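Local coordinates for protein TRAP dicarboxylate transporter-DctP subunit (Desulfovibrio salexigens, PDB 4N6D) that probably captures a small organic acid or related solute in the periplasm and delivers it to a TRAP-type membrane transporter, at residues N78-V83 / G91-A96. Sequence-based numbering, arbitrary orientation.
With I3C (5-amino-2,4,6-triiodobenzene-1,3-dicarboxylic acid), chain C; EDO (1,2-ethanediol), chain E.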
ATOM      1  N   ASN A  78       2.032   1.530  18.662  1.00 12.73           N
ATOM      2  CA  ASN A  78       2.294   2.816  19.293  1.00 10.89           C
ATOM      3  C   ASN A  78       3.000   3.848  18.409  1.00  7.69           C
ATOM      4  O   ASN A  78       3.550   4.819  18.910  1.00 10.02           O
ATOM      5  CB  ASN A  78       3.097   2.605  20.569  1.00 12.45           C
ATOM      6  CG  ASN A  78       4.426   1.935  20.316  1.00 12.06           C
ATOM      7  OD1 ASN A  78       4.791   1.658  19.189  1.00 14.17           O
ATOM      8  ND2 ASN A  78       5.161   1.654  21.397  1.00 20.18           N
ATOM      9  N   THR A  79       2.942   3.681  17.090  1.00  7.59           N
ATOM     10  CA  THR A  79       3.559   4.658  16.208  1.00  9.16           C
ATOM     11  C   THR A  79       2.792   5.978  16.217  1.00  8.84           C
ATOM     12  O   THR A  79       3.392   7.043  16.333  1.00  8.56           O
ATOM     13  CB  THR A  79       3.686   4.113  14.774  1.00 11.48           C
ATOM     14  OG1 THR A  79       4.747   3.154  14.734  1.00 14.28           O
ATOM     15  CG2 THR A  79       4.025   5.233  13.805  1.00 10.27           C
ATOM     16  N   LEU A  80       1.467   5.937  16.111  1.00 11.47           N
ATOM     17  CA  LEU A  80       0.694   7.197  16.126  1.00 13.72           C
ATOM     18  C   LEU A  80       0.864   7.963  17.409  1.00  9.97           C
ATOM     19  O   LEU A  80       1.217   9.154  17.427  1.00 13.78           O
ATOM     20  CB  LEU A  80      -0.796   6.938  15.918  1.00 16.67           C
ATOM     21  CG  LEU A  80      -1.251   6.804  14.482  1.00 17.30           C
ATOM     22  CD1 LEU A  80      -2.718   6.401  14.464  1.00 21.31           C
ATOM     23  CD2 LEU A  80      -1.056   8.111  13.722  1.00 14.18           C
ATOM     24  N   ARG A  81       0.618   7.305  18.528  1.00 10.60           N
ATOM     25  CA  ARG A  81       0.739   7.993  19.796  1.00 14.77           C
ATOM     26  C   ARG A  81       2.188   8.357  20.078  1.00 13.08           C
ATOM     27  O   ARG A  81       2.504   9.430  20.602  1.00 13.71           O
ATOM     28  CB  ARG A  81       0.211   7.121  20.927  1.00 19.78           C
ATOM     29  CG  ARG A  81      -0.023   7.893  22.192  1.00 23.97           C
ATOM     30  CD  ARG A  81      -1.170   8.897  22.029  1.00 26.72           C
ATOM     31  NE  ARG A  81      -1.271   9.707  23.238  1.00 28.25           N
ATOM     32  CZ  ARG A  81      -1.468  11.017  23.263  1.00 33.88           C
ATOM     33  NH1 ARG A  81      -1.626  11.698  22.137  1.00 30.81           N
ATOM     34  NH2 ARG A  81      -1.523  11.633  24.434  1.00 39.10           N
ATOM     35  N   GLY A  82       3.088   7.447  19.727  1.00  9.35           N
ATOM     36  CA  GLY A  82       4.502   7.683  19.944  1.00 10.72           C
ATOM     37  C   GLY A  82       5.054   8.887  19.211  1.00 12.18           C
ATOM     38  O   GLY A  82       5.858   9.651  19.740  1.00 11.97           O
ATOM     39  N   VAL A  83       4.654   9.064  17.964  1.00  9.06           N
ATOM     40  CA  VAL A  83       5.092  10.243  17.245  1.00  7.34           C
ATOM     41  C   VAL A  83       4.429  11.506  17.832  1.00 11.17           C
ATOM     42  O   VAL A  83       5.072  12.547  17.999  1.00 11.18           O
ATOM     43  CB  VAL A  83       4.822  10.095  15.739  1.00  9.11           C
ATOM     44  CG1 VAL A  83       5.065  11.417  15.030  1.00 12.63           C
ATOM     45  CG2 VAL A  83       5.715   9.012  15.151  1.00  7.83           C
ATOM     46  N   GLY A  91       7.436   8.717  11.956  1.00  6.48           N
ATOM     47  CA  GLY A  91       6.983   7.336  11.950  1.00  6.68           C
ATOM     48  C   GLY A  91       6.192   6.997  10.699  1.00  6.46           C
ATOM     49  O   GLY A  91       5.707   7.892   9.999  1.00  6.83           O
ATOM     50  N   CYS A  92       6.088   5.696  10.440  1.00  6.82           N
ATOM     51  CA  CYS A  92       5.381   5.124   9.281  1.00  5.88           C
ATOM     52  C   CYS A  92       4.088   4.452   9.712  1.00  8.02           C
ATOM     53  O   CYS A  92       4.085   3.531  10.558  1.00  9.13           O
ATOM     54  CB  CYS A  92       6.267   4.100   8.602  1.00 10.67           C
ATOM     55  SG  CYS A  92       5.505   3.366   7.110  1.00  9.72           S
ATOM     56  N   VAL A  93       2.990   4.907   9.121  1.00  7.63           N
ATOM     57  CA  VAL A  93       1.669   4.403   9.456  1.00  6.55           C
ATOM     58  C   VAL A  93       1.030   3.680   8.275  1.00  7.78           C
ATOM     59  O   VAL A  93       0.937   4.228   7.187  1.00  8.84           O
ATOM     60  CB  VAL A  93       0.753   5.537   9.912  1.00  8.49           C
ATOM     61  CG1 VAL A  93      -0.648   5.010  10.221  1.00 10.49           C
ATOM     62  CG2 VAL A  93       1.349   6.261  11.134  1.00 12.66           C
ATOM     63  N   SER A  94       0.572   2.453   8.509  1.00  8.91           N
ATOM     64  CA  SER A  94      -0.265   1.731   7.556  1.00  8.10           C
ATOM     65  C   SER A  94      -1.708   2.077   7.884  1.00  6.77           C
ATOM     66  O   SER A  94      -2.233   1.652   8.901  1.00  8.28           O
ATOM     67  CB  SER A  94      -0.040   0.224   7.685  1.00 10.13           C
ATOM     68  OG  SER A  94      -0.883  -0.494   6.790  1.00 11.27           O
ATOM     69  N   LEU A  95      -2.359   2.865   7.035  1.00  8.72           N
ATOM     70  CA  LEU A  95      -3.653   3.422   7.418  1.00  9.14           C
ATOM     71  C   LEU A  95      -4.712   2.358   7.709  1.00  9.84           C
ATOM     72  O   LEU A  95      -5.560   2.557   8.571  1.00  8.39           O
ATOM     73  CB  LEU A  95      -4.184   4.390   6.356  1.00  7.93           C
ATOM     74  CG  LEU A  95      -3.223   5.464   5.847  1.00  6.19           C
ATOM     75  CD1 LEU A  95      -3.986   6.403   4.882  1.00 10.44           C
ATOM     76  CD2 LEU A  95      -2.603   6.285   6.980  1.00  7.77           C
ATOM     77  N   ALA A  96      -4.672   1.265   6.964  1.00  7.71           N
ATOM     78  CA  ALA A  96      -5.662   0.203   7.075  1.00  8.75           C
ATOM     79  C   ALA A  96      -5.696  -0.433   8.457  1.00  8.61           C
ATOM     80  O   ALA A  96      -6.697  -1.041   8.826  1.00 11.13           O
ATOM     81  CB  ALA A  96      -5.409  -0.885   6.016  1.00 11.13           C
TER
HETATM   82  I3  I3C C 402      -3.705  20.881  23.518  0.66 23.13           I
HETATM   83  I2  I3C C 402      -3.879  15.125  21.593  0.66 22.85           I
HETATM   84  I1  I3C C 402       0.193  16.853  25.623  0.66 34.75           I
HETATM   85  O8  I3C C 402      -1.842  19.833  26.325  0.66 22.53           O
HETATM   86  O9  I3C C 402      -0.283  20.212  24.816  0.66 28.10           O
HETATM   87  C10 I3C C 402      -1.467  14.984  23.641  0.66 23.24           C
HETATM   88  N13 I3C C 402      -4.691  18.244  21.863  0.66 30.53           N
HETATM   89  C1  I3C C 402      -1.931  18.581  24.334  0.66 24.20           C
HETATM   90  C6  I3C C 402      -3.000  18.896  23.518  0.66 14.95           C
HETATM   91  C5  I3C C 402      -3.590  17.935  22.714  0.66 26.74           C
HETATM   92  C4  I3C C 402      -3.082  16.660  22.771  0.66 20.17           C
HETATM   93  C3  I3C C 402      -2.011  16.355  23.584  0.66 19.18           C
HETATM   94  C2  I3C C 402      -1.435  17.307  24.378  0.66 26.74           C
HETATM   95  C7  I3C C 402      -1.312  19.604  25.204  0.66 24.07           C
HETATM   96  O11 I3C C 402      -0.524  14.626  22.889  0.66 27.37           O
HETATM   97  O12 I3C C 402      -1.971  14.192  24.474  0.66 21.67           O
HETATM   98  C1  EDO E 404       1.134   0.836  11.991  1.00 21.55           C
HETATM   99  O1  EDO E 404       0.161   1.413  11.120  1.00 15.66           O
HETATM  100  C2  EDO E 404       1.814   2.017  12.649  1.00 18.59           C
HETATM  101  O2  EDO E 404       0.767   2.894  13.102  1.00 21.99           O
HETATM  102  O   HOH W   1       6.059   2.819  12.240  1.00 13.64           O
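T79 turns its methyl CG2 anti to the backbone N. V93 places CG1 anti to its own backbone N (chi1 178°), which leaves CG2 beside that N. These torsions bring the two methyls together, T79 CG2 lying 3.9 Å from V93 CG2. The two side chains lie alongside each other and point opposite ways. The T79 methyl CG2 also rests 3.7 Å from C92 O. L80 comes to V93 at about a right angle, and L80 CD2 meets V93 CG2 at 4.0 Å. One turn on from T79, V83 CG2 lies 3.6 Å from G91 N. Without a side chain, G91 lets its backbone lie against the methyls of both T79 and V83.

The polar link is a water. It donates to T79 OG1 (2.8 Å) and to C92 O (2.7 Å), and so bridges helix and strand. T79 OG1 is also hydrogen-bonded to G75 O. A 1,2-ethanediol, probably from the crystallisation liquor, lies beside T79 and V93. Its O1 accepts a bond from S94 N at 2.8 Å, and H98 holds it as well.

From the same helix turn, the R81 guanidinium meets one carboxylate of the phasing compound I3C edge-on. The bond from R81 NH2 to I3C O12 is short and nearly straight (2.6 Å, 177°). The one from R81 NH1 to I3C O11 is longer and bent.

Residues 79-83 run roughly antiparallel to residues 91-94, at 148°. Strand 63-68, helix 79-85 and strand 90-94 form a beta-alpha-beta crossover, with parallel strand 30-35 between the two strands, as in periplasmic binding proteins. G91 and V93 pair with I238 and A236. L80 reaches I238 and F139, and V83 also touches F139, so the helix spans strands 90-94, 234-240 and 139-146.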